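Local coordinates for A-type flavoprotein (Giardia intestinalis, PDB 2Q9U) that scavenges oxygen, probably by reducing it at a diiron site with electrons handed on by flavin mononucleotide, at residues A[148-153]-A[208-213]; A[202-207]-A[244-249]; A[84-89]-A[153-158]. One frame throughout, in Å; residues are numbered along the deposited sequence.

Contact 1 (A[148-153]-A[208-213]); sequences VPLLHW and SAQMRK. With FMN (flavin mononucleotide), chain F; FEO (mu-oxo-diiron), chain G.
Val-148 starts the contact with its backbone: as modelled, CE of Lys-213 passes 3.4 Å from Val-148 CA. Val-148 also begins a type II turn, closed by the bond from Leu-151 N to Val-148 O. Pro-149 supplies the polar link. Its carbonyl O takes a hydrogen bond from Lys-213 NZ at 2.8 Å, in the carbonyl plane and on a lone pair. The lysine's path to that point is bent at several torsions and clashes with the helix backbone at CD, so its exact course is doubtful. At Leu-150 the side chain runs beside that of Gln-210, both pointing the same way, and Gln-210 CG sits 3.5 Å from Leu-150 O, a buried carbonyl oxygen that has no polar partner. Leu-151 makes the apolar grip: with CG anti to the backbone N (chi1 -165°), its CD2 reaches Met-211 CE at 3.9 Å, the methionine chain curling back to meet it. A cis peptide follows, and His-152 turns its side chain away from the helix to put NE2 on the iron FE2 of the diiron centre, 2.2 Å away. Trp-153 ends the segment with NE1 at 3.4 Å from C9 of a flavin whose hydrogen bonds include several to the second subunit. The loop therefore has two chemistries: aliphatic contact plus one lysine bond, subject to the doubt over that chain, on the helix side, metal and flavin on the other, with the cis peptide marking the changeover.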
# COMPACT_ATOMS: atom_id res chain seq x y z
N VAL A 148 -19.19 -32.28 -3.64
CA VAL A 148 -17.89 -32.18 -4.31
C VAL A 148 -16.82 -32.03 -3.20
O VAL A 148 -16.21 -30.99 -3.06
CB VAL A 148 -17.86 -31.01 -5.36
CG1 VAL A 148 -18.77 -31.32 -6.62
CG2 VAL A 148 -18.27 -29.69 -4.73
N PRO A 149 -16.62 -33.08 -2.37
CA PRO A 149 -15.70 -32.91 -1.24
C PRO A 149 -14.29 -32.53 -1.68
O PRO A 149 -13.79 -33.06 -2.66
CB PRO A 149 -15.69 -34.29 -0.56
CG PRO A 149 -16.18 -35.23 -1.61
CD PRO A 149 -17.19 -34.44 -2.38
N LEU A 150 -13.70 -31.59 -0.94
CA LEU A 150 -12.42 -30.96 -1.24
C LEU A 150 -12.40 -30.25 -2.59
O LEU A 150 -11.37 -30.21 -3.28
CB LEU A 150 -11.22 -31.91 -1.06
CG LEU A 150 -10.91 -32.37 0.38
CD1 LEU A 150 -9.76 -33.36 0.34
CD2 LEU A 150 -10.58 -31.18 1.34
N LEU A 151 -13.53 -29.65 -2.96
CA LEU A 151 -13.59 -28.70 -4.07
C LEU A 151 -14.39 -27.47 -3.62
O LEU A 151 -15.49 -27.23 -4.13
CB LEU A 151 -14.24 -29.35 -5.32
CG LEU A 151 -14.06 -28.60 -6.66
CD1 LEU A 151 -12.59 -28.65 -7.07
CD2 LEU A 151 -14.97 -29.23 -7.77
N HIS A 152 -13.84 -26.69 -2.67
CA HIS A 152 -12.50 -26.89 -2.10
C HIS A 152 -12.51 -27.29 -0.60
O HIS A 152 -11.44 -27.48 -0.01
CB HIS A 152 -11.68 -25.59 -2.28
CG HIS A 152 -12.24 -24.44 -1.51
ND1 HIS A 152 -11.64 -23.95 -0.36
CD2 HIS A 152 -13.37 -23.72 -1.69
CE1 HIS A 152 -12.37 -22.96 0.12
NE2 HIS A 152 -13.43 -22.80 -0.66
N TRP A 153 -13.70 -27.39 0.02
CA TRP A 153 -13.79 -27.84 1.43
C TRP A 153 -14.44 -29.24 1.50
O TRP A 153 -15.11 -29.64 0.53
CB TRP A 153 -14.58 -26.83 2.27
CG TRP A 153 -13.74 -25.73 2.87
CD1 TRP A 153 -12.47 -25.35 2.49
CD2 TRP A 153 -14.12 -24.85 3.93
NE1 TRP A 153 -12.04 -24.30 3.27
CE2 TRP A 153 -13.03 -23.97 4.16
CE3 TRP A 153 -15.27 -24.73 4.72
CZ2 TRP A 153 -13.07 -22.98 5.15
CZ3 TRP A 153 -15.30 -23.73 5.71
CH2 TRP A 153 -14.21 -22.88 5.91
N SER A 208 -7.26 -30.74 -8.57
CA SER A 208 -7.61 -31.18 -9.96
C SER A 208 -8.33 -32.53 -9.98
O SER A 208 -9.24 -32.73 -10.79
CB SER A 208 -6.37 -31.24 -10.88
OG SER A 208 -5.38 -32.10 -10.34
N ALA A 209 -7.95 -33.43 -9.08
CA ALA A 209 -8.58 -34.76 -9.03
C ALA A 209 -10.06 -34.61 -8.65
O ALA A 209 -10.95 -35.23 -9.26
CB ALA A 209 -7.85 -35.65 -8.05
N GLN A 210 -10.32 -33.73 -7.68
CA GLN A 210 -11.68 -33.48 -7.23
C GLN A 210 -12.49 -32.79 -8.34
O GLN A 210 -13.66 -33.09 -8.52
CB GLN A 210 -11.70 -32.68 -5.93
CG GLN A 210 -11.14 -33.45 -4.69
CD GLN A 210 -9.61 -33.46 -4.57
OE1 GLN A 210 -8.88 -32.95 -5.43
NE2 GLN A 210 -9.13 -34.04 -3.47
N MET A 211 -11.85 -31.92 -9.12
CA MET A 211 -12.50 -31.33 -10.30
C MET A 211 -12.86 -32.35 -11.39
O MET A 211 -13.94 -32.24 -12.00
CB MET A 211 -11.67 -30.18 -10.89
CG MET A 211 -12.32 -29.51 -12.14
SD MET A 211 -13.90 -28.68 -11.75
CE MET A 211 -13.28 -27.31 -10.76
N ARG A 212 -11.98 -33.33 -11.61
CA ARG A 212 -12.24 -34.41 -12.56
C ARG A 212 -13.53 -35.14 -12.16
O ARG A 212 -14.40 -35.38 -13.01
CB ARG A 212 -11.06 -35.39 -12.64
CG ARG A 212 -9.87 -34.87 -13.49
CD ARG A 212 -8.89 -35.99 -13.89
NE ARG A 212 -8.32 -36.69 -12.73
CZ ARG A 212 -7.27 -36.28 -12.02
NH1 ARG A 212 -6.63 -35.16 -12.32
NH2 ARG A 212 -6.85 -37.02 -11.00
N LYS A 213 -13.67 -35.43 -10.86
CA LYS A 213 -14.85 -36.13 -10.30
C LYS A 213 -16.11 -35.31 -10.52
O LYS A 213 -17.15 -35.83 -10.94
CB LYS A 213 -14.65 -36.43 -8.79
CG LYS A 213 -15.65 -35.78 -7.76
CD LYS A 213 -15.28 -34.33 -7.20
CE LYS A 213 -15.51 -34.16 -5.71
NZ LYS A 213 -14.50 -34.79 -4.70
N1 FMN F . -7.77 -26.49 6.52
C2 FMN F . -6.97 -27.60 6.50
O2 FMN F . -6.99 -28.38 7.46
N3 FMN F . -6.18 -27.86 5.40
C4 FMN F . -6.15 -26.99 4.31
O4 FMN F . -5.32 -27.21 3.43
C4A FMN F . -6.95 -25.84 4.33
N5 FMN F . -6.99 -24.95 3.27
C5A FMN F . -7.82 -23.83 3.34
C6 FMN F . -7.87 -22.92 2.28
C7 FMN F . -8.70 -21.79 2.34
C7M FMN F . -8.86 -20.96 1.09
C8 FMN F . -9.50 -21.56 3.46
C8M FMN F . -10.32 -20.30 3.61
C9 FMN F . -9.46 -22.47 4.52
C9A FMN F . -8.63 -23.60 4.47
N10 FMN F . -8.58 -24.50 5.53
C10 FMN F . -7.78 -25.62 5.45
C1' FMN F . -9.41 -24.31 6.77
C2' FMN F . -8.85 -23.24 7.69
O2' FMN F . -7.61 -23.63 8.28
C3' FMN F . -9.96 -22.94 8.70
O3' FMN F . -10.95 -22.18 8.02
C4' FMN F . -9.52 -22.17 9.92
O4' FMN F . -10.57 -22.18 10.88
C5' FMN F . -9.20 -20.71 9.59
O5' FMN F . -8.59 -20.11 10.72
P FMN F . -8.76 -18.54 10.93
O1P FMN F . -7.71 -18.14 11.94
O2P FMN F . -8.54 -17.88 9.60
O3P FMN F . -10.15 -18.20 11.44
FE1 FEO G . -16.40 -18.50 -1.60
FE2 FEO G . -14.99 -21.35 -0.25
O FEO G . -16.13 -19.64 -0.18

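Contact 2 (A[202-207]-A[244-249]); sequences NILGLF and AEYDRW
Leu-204 lies against both Trp-249 and Tyr-246, at the point where the end of helix 189-204 meets helix 236-250. Its CB rests 3.8 Å from Trp-249 CH2, at the far end of the indole. CG is anti to the carbonyl carbon (chi1 -55°), and from there the chain crosses Tyr-246 at about a right angle. CD1, the touching branch, comes 3.4 Å from Tyr-246 OH and 3.9 Å from Tyr-246 CZ. That hydroxyl has its polar partner elsewhere, in Phe-173 N. On the backbone side, Leu-204 O faces the indole edge close to the ring plane, 3.1 Å from Trp-249 CH2, while also accepting the turn bond from Phe-207 N. Trp-249 points its ring at the 202-207 segment with CG anti to its own N (chi1 165°). At the nitrogen end of the ring, a water in the indole plane accepts from Trp-249 NE1 and donates to Gly-205 O, both at 3.0 Å. Met-211 of helix 208-219 packs on Leu-204, Tyr-246 and Trp-249. The join is thus mainly apolar and aromatic, and a single water, rather than any direct hydrogen bond, couples the two segments while serving both the indole N-H and a buried backbone carbonyl.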
# COMPACT_ATOMS: atom_id res chain seq x y z
N ASN A 202 -5.69 -20.00 -7.56
CA ASN A 202 -5.48 -19.62 -6.15
C ASN A 202 -6.28 -20.40 -5.13
O ASN A 202 -5.87 -20.52 -3.99
CB ASN A 202 -5.80 -18.14 -5.93
CG ASN A 202 -4.68 -17.24 -6.39
OD1 ASN A 202 -3.76 -16.94 -5.63
ND2 ASN A 202 -4.75 -16.81 -7.65
N ILE A 203 -7.44 -20.90 -5.54
CA ILE A 203 -8.36 -21.56 -4.60
C ILE A 203 -8.39 -23.06 -4.86
O ILE A 203 -8.40 -23.87 -3.92
CB ILE A 203 -9.78 -20.95 -4.66
CG1 ILE A 203 -9.73 -19.41 -4.53
CG2 ILE A 203 -10.73 -21.63 -3.62
CD1 ILE A 203 -9.04 -18.92 -3.26
N LEU A 204 -8.34 -23.43 -6.14
CA LEU A 204 -8.59 -24.81 -6.52
C LEU A 204 -7.34 -25.57 -6.94
O LEU A 204 -7.43 -26.76 -7.28
CB LEU A 204 -9.65 -24.87 -7.64
CG LEU A 204 -11.02 -24.19 -7.39
CD1 LEU A 204 -11.88 -24.20 -8.67
CD2 LEU A 204 -11.80 -24.81 -6.23
N GLY A 205 -6.20 -24.89 -6.94
CA GLY A 205 -4.99 -25.39 -7.65
C GLY A 205 -4.62 -26.82 -7.28
O GLY A 205 -4.15 -27.59 -8.12
N LEU A 206 -4.80 -27.18 -6.01
CA LEU A 206 -4.40 -28.50 -5.51
C LEU A 206 -5.51 -29.56 -5.64
O LEU A 206 -5.32 -30.72 -5.21
CB LEU A 206 -3.93 -28.42 -4.04
CG LEU A 206 -4.91 -28.04 -2.91
CD1 LEU A 206 -4.27 -28.35 -1.57
CD2 LEU A 206 -5.31 -26.55 -2.92
N PHE A 207 -6.64 -29.17 -6.24
CA PHE A 207 -7.83 -30.04 -6.27
C PHE A 207 -8.24 -30.54 -7.68
O PHE A 207 -9.43 -30.77 -7.95
CB PHE A 207 -8.99 -29.37 -5.52
CG PHE A 207 -8.69 -29.07 -4.05
CD1 PHE A 207 -8.33 -30.10 -3.18
CD2 PHE A 207 -8.77 -27.76 -3.56
CE1 PHE A 207 -8.06 -29.85 -1.85
CE2 PHE A 207 -8.52 -27.51 -2.23
CZ PHE A 207 -8.15 -28.56 -1.37
N ALA A 244 -14.72 -25.86 -20.50
CA ALA A 244 -13.52 -26.34 -21.24
C ALA A 244 -12.21 -26.04 -20.50
O ALA A 244 -11.30 -26.89 -20.51
CB ALA A 244 -13.47 -25.77 -22.63
N GLU A 245 -12.11 -24.87 -19.87
CA GLU A 245 -10.91 -24.53 -19.08
C GLU A 245 -10.76 -25.44 -17.85
O GLU A 245 -9.67 -25.96 -17.58
CB GLU A 245 -10.94 -23.05 -18.66
CG GLU A 245 -9.71 -22.60 -17.80
CD GLU A 245 -8.39 -22.63 -18.57
OE1 GLU A 245 -8.41 -22.55 -19.81
OE2 GLU A 245 -7.32 -22.71 -17.92
N TYR A 246 -11.83 -25.60 -17.07
CA TYR A 246 -11.80 -26.54 -15.95
C TYR A 246 -11.43 -27.96 -16.41
O TYR A 246 -10.66 -28.68 -15.74
CB TYR A 246 -13.15 -26.59 -15.25
CG TYR A 246 -13.36 -25.62 -14.13
CD1 TYR A 246 -12.31 -24.87 -13.58
CD2 TYR A 246 -14.64 -25.48 -13.58
CE1 TYR A 246 -12.54 -23.98 -12.54
CE2 TYR A 246 -14.87 -24.61 -12.54
CZ TYR A 246 -13.82 -23.86 -12.02
OH TYR A 246 -14.11 -23.02 -10.97
N ASP A 247 -11.98 -28.36 -17.55
CA ASP A 247 -11.68 -29.71 -18.08
C ASP A 247 -10.20 -29.89 -18.43
O ASP A 247 -9.58 -30.88 -18.02
CB ASP A 247 -12.56 -30.01 -19.29
CG ASP A 247 -12.39 -31.46 -19.76
OD1 ASP A 247 -12.65 -32.36 -18.94
OD2 ASP A 247 -11.96 -31.67 -20.92
N ARG A 248 -9.64 -28.93 -19.17
CA ARG A 248 -8.22 -28.97 -19.50
C ARG A 248 -7.40 -28.94 -18.22
O ARG A 248 -6.53 -29.79 -18.03
CB ARG A 248 -7.82 -27.81 -20.43
CG ARG A 248 -8.21 -28.02 -21.90
CD ARG A 248 -7.66 -26.88 -22.79
NE ARG A 248 -8.04 -25.56 -22.27
CZ ARG A 248 -9.11 -24.86 -22.68
NH1 ARG A 248 -9.92 -25.36 -23.61
NH2 ARG A 248 -9.37 -23.67 -22.15
N TRP A 249 -7.69 -28.00 -17.33
CA TRP A 249 -6.92 -27.90 -16.09
C TRP A 249 -6.98 -29.19 -15.26
O TRP A 249 -5.95 -29.64 -14.76
CB TRP A 249 -7.34 -26.68 -15.24
CG TRP A 249 -6.83 -26.79 -13.84
CD1 TRP A 249 -5.51 -26.73 -13.44
CD2 TRP A 249 -7.60 -27.05 -12.67
NE1 TRP A 249 -5.43 -26.92 -12.08
CE2 TRP A 249 -6.70 -27.13 -11.58
CE3 TRP A 249 -8.98 -27.24 -12.43
CZ2 TRP A 249 -7.12 -27.37 -10.26
CZ3 TRP A 249 -9.41 -27.49 -11.10
CH2 TRP A 249 -8.48 -27.56 -10.04
O HOH W 1 -2.75 -26.94 -10.65

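Contact 3 (A[84-89]-A[153-158]); sequences NHAEGD and WPDSTF. With FEO (mu-oxo-diiron), chain G; FMN (flavin mononucleotide), chain F.
His-85 turns its ring edge to the face of Trp-153, planes at 77°, in the H-x-E-x-D motif of the metallo-beta-lactamase-like fold. The motif's three side chains hold the diiron centre: His-85 NE2 (2.3 Å) and Glu-87 OE1 bind the iron FE2, while Asp-89 OD2 binds the iron FE1. His-152 completes the FE2 side and His-90 and His-230 the FE1 side, while Asp-171 and the oxo oxygen bridge the two irons. Outside this shell, the indole backs two ligands at once. His-85 CE1 lies above it, and Glu-87 CB sits over its six-membered ring, 4.0 Å from the centroid, in a CH-pi contact. Glu-87 OE2 is hydrogen-bonded to Tyr-267 OH of the second subunit. Asp-155 helps fix the rotation of the histidine ring, whose NE2 is already tied to iron: its OD1 receives His-85 ND1 at 2.8 Å, nearly in the imidazole plane and close to the carboxylate C-O axis. The same oxygen takes Ala-86 N at 3.2 Å from above the carboxylate plane, so two donors grip it, and OD2 is held by His-115 ND1. Further out, Thr-157 N makes a weak bond to Asn-84 O as strand 157-161 begins. The turn carrying Asp-155 is pinned by Trp-153 N, which donates to Ser-156 OG at 2.9 Å.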
# COMPACT_ATOMS: atom_id res chain seq x y z
N ASN A 84 -24.65 -24.73 0.36
CA ASN A 84 -23.77 -25.57 -0.43
C ASN A 84 -22.42 -25.73 0.23
O ASN A 84 -21.64 -26.60 -0.17
CB ASN A 84 -23.55 -24.91 -1.81
CG ASN A 84 -24.75 -25.02 -2.71
OD1 ASN A 84 -25.28 -24.01 -3.21
ND2 ASN A 84 -25.20 -26.24 -2.93
N HIS A 85 -22.11 -24.85 1.19
CA HIS A 85 -20.71 -24.64 1.65
C HIS A 85 -20.78 -23.82 2.95
O HIS A 85 -21.61 -22.93 3.07
CB HIS A 85 -19.98 -23.91 0.51
CG HIS A 85 -18.52 -23.64 0.72
ND1 HIS A 85 -17.65 -24.53 1.32
CD2 HIS A 85 -17.76 -22.61 0.28
CE1 HIS A 85 -16.42 -24.02 1.30
NE2 HIS A 85 -16.46 -22.86 0.67
N ALA A 86 -19.93 -24.12 3.93
CA ALA A 86 -20.06 -23.50 5.24
C ALA A 86 -19.09 -22.32 5.44
O ALA A 86 -19.13 -21.66 6.48
CB ALA A 86 -19.84 -24.54 6.35
N GLU A 87 -18.22 -22.07 4.45
CA GLU A 87 -17.27 -20.96 4.56
C GLU A 87 -17.99 -19.63 4.78
O GLU A 87 -19.08 -19.39 4.23
CB GLU A 87 -16.30 -20.91 3.36
CG GLU A 87 -15.03 -20.08 3.65
CD GLU A 87 -14.09 -20.04 2.49
OE1 GLU A 87 -14.14 -20.98 1.67
OE2 GLU A 87 -13.33 -19.04 2.38
N GLY A 88 -17.39 -18.77 5.62
CA GLY A 88 -17.99 -17.49 6.03
C GLY A 88 -18.51 -16.59 4.93
O GLY A 88 -19.54 -15.92 5.10
N ASP A 89 -17.83 -16.55 3.80
CA ASP A 89 -18.27 -15.70 2.70
C ASP A 89 -19.66 -16.04 2.16
O ASP A 89 -20.33 -15.17 1.62
CB ASP A 89 -17.23 -15.58 1.58
CG ASP A 89 -16.78 -16.93 1.01
OD1 ASP A 89 -16.69 -17.92 1.76
OD2 ASP A 89 -16.50 -16.99 -0.20
N TRP A 153 -13.70 -27.39 0.02
CA TRP A 153 -13.79 -27.84 1.43
C TRP A 153 -14.44 -29.24 1.50
O TRP A 153 -15.11 -29.64 0.53
CB TRP A 153 -14.58 -26.83 2.27
CG TRP A 153 -13.74 -25.73 2.87
CD1 TRP A 153 -12.47 -25.35 2.49
CD2 TRP A 153 -14.12 -24.85 3.93
NE1 TRP A 153 -12.04 -24.30 3.27
CE2 TRP A 153 -13.03 -23.97 4.16
CE3 TRP A 153 -15.27 -24.73 4.72
CZ2 TRP A 153 -13.07 -22.98 5.15
CZ3 TRP A 153 -15.30 -23.73 5.71
CH2 TRP A 153 -14.21 -22.88 5.91
N PRO A 154 -14.25 -29.98 2.62
CA PRO A 154 -14.98 -31.26 2.81
C PRO A 154 -16.49 -31.13 2.66
O PRO A 154 -17.14 -32.07 2.18
CB PRO A 154 -14.60 -31.67 4.24
CG PRO A 154 -13.23 -31.06 4.44
CD PRO A 154 -13.37 -29.69 3.77
N ASP A 155 -17.06 -29.97 3.03
CA ASP A 155 -18.52 -29.74 2.94
C ASP A 155 -19.04 -29.23 1.59
O ASP A 155 -20.26 -29.01 1.45
CB ASP A 155 -18.94 -28.71 4.00
CG ASP A 155 -18.10 -27.46 3.95
OD1 ASP A 155 -18.25 -26.64 3.03
OD2 ASP A 155 -17.23 -27.31 4.84
N SER A 156 -18.15 -28.96 0.64
CA SER A 156 -18.53 -28.29 -0.61
C SER A 156 -19.53 -29.14 -1.41
O SER A 156 -19.37 -30.36 -1.54
CB SER A 156 -17.30 -27.95 -1.46
OG SER A 156 -16.44 -27.08 -0.73
N THR A 157 -20.55 -28.48 -1.94
CA THR A 157 -21.66 -29.15 -2.60
C THR A 157 -22.06 -28.28 -3.79
O THR A 157 -21.88 -27.06 -3.73
CB THR A 157 -22.90 -29.26 -1.64
OG1 THR A 157 -22.46 -29.63 -0.31
CG2 THR A 157 -23.93 -30.27 -2.15
N PHE A 158 -22.60 -28.90 -4.85
CA PHE A 158 -23.37 -28.19 -5.88
C PHE A 158 -24.86 -28.57 -5.76
O PHE A 158 -25.20 -29.68 -5.32
CB PHE A 158 -22.98 -28.60 -7.30
CG PHE A 158 -21.55 -28.30 -7.70
CD1 PHE A 158 -20.74 -27.40 -6.99
CD2 PHE A 158 -21.03 -28.94 -8.84
CE1 PHE A 158 -19.43 -27.13 -7.42
CE2 PHE A 158 -19.71 -28.67 -9.27
CZ PHE A 158 -18.92 -27.76 -8.55
FE1 FEO G . -16.40 -18.50 -1.60
FE2 FEO G . -14.99 -21.35 -0.25
O FEO G . -16.13 -19.64 -0.18
N1 FMN F . -7.77 -26.49 6.52
C2 FMN F . -6.97 -27.60 6.50
O2 FMN F . -6.99 -28.38 7.46
N3 FMN F . -6.18 -27.86 5.40
C4 FMN F . -6.15 -26.99 4.31
O4 FMN F . -5.32 -27.21 3.43
C4A FMN F . -6.95 -25.84 4.33
N5 FMN F . -6.99 -24.95 3.27
C5A FMN F . -7.82 -23.83 3.34
C6 FMN F . -7.87 -22.92 2.28
C7 FMN F . -8.70 -21.79 2.34
C7M FMN F . -8.86 -20.96 1.09
C8 FMN F . -9.50 -21.56 3.46
C8M FMN F . -10.32 -20.30 3.61
C9 FMN F . -9.46 -22.47 4.52
C9A FMN F . -8.63 -23.60 4.47
N10 FMN F . -8.58 -24.50 5.53
C10 FMN F . -7.78 -25.62 5.45
C1' FMN F . -9.41 -24.31 6.77
C2' FMN F . -8.85 -23.24 7.69
O2' FMN F . -7.61 -23.63 8.28
C3' FMN F . -9.96 -22.94 8.70
O3' FMN F . -10.95 -22.18 8.02
C4' FMN F . -9.52 -22.17 9.92
O4' FMN F . -10.57 -22.18 10.88
C5' FMN F . -9.20 -20.71 9.59
O5' FMN F . -8.59 -20.11 10.72
P FMN F . -8.76 -18.54 10.93
O1P FMN F . -7.71 -18.14 11.94
O2P FMN F . -8.54 -17.88 9.60
O3P FMN F . -10.15 -18.20 11.44

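In the fold
From the N terminus, the loop after strand 80-82 comes first, and contact 3 closes the chain back on it after 63 intervening residues, at the start of strand 157-161. Before that closure contact 1 has already opened in the loop after strand 142-147; the two cross and share Trp-153. Contact 1 closes on helix 208-219, by which point contact 2 has opened at the end of helix 189-204, so these two cross as well. Contact 2 closes last, on helix 236-250. Contacts 3 and 2 follow in series, their centres about 17 Å apart. Contact 1 lies between them, joining the 148-153 loop to helix 208-219, whose Met-211 in turn touches Tyr-246 and Trp-249 of helix 236-250.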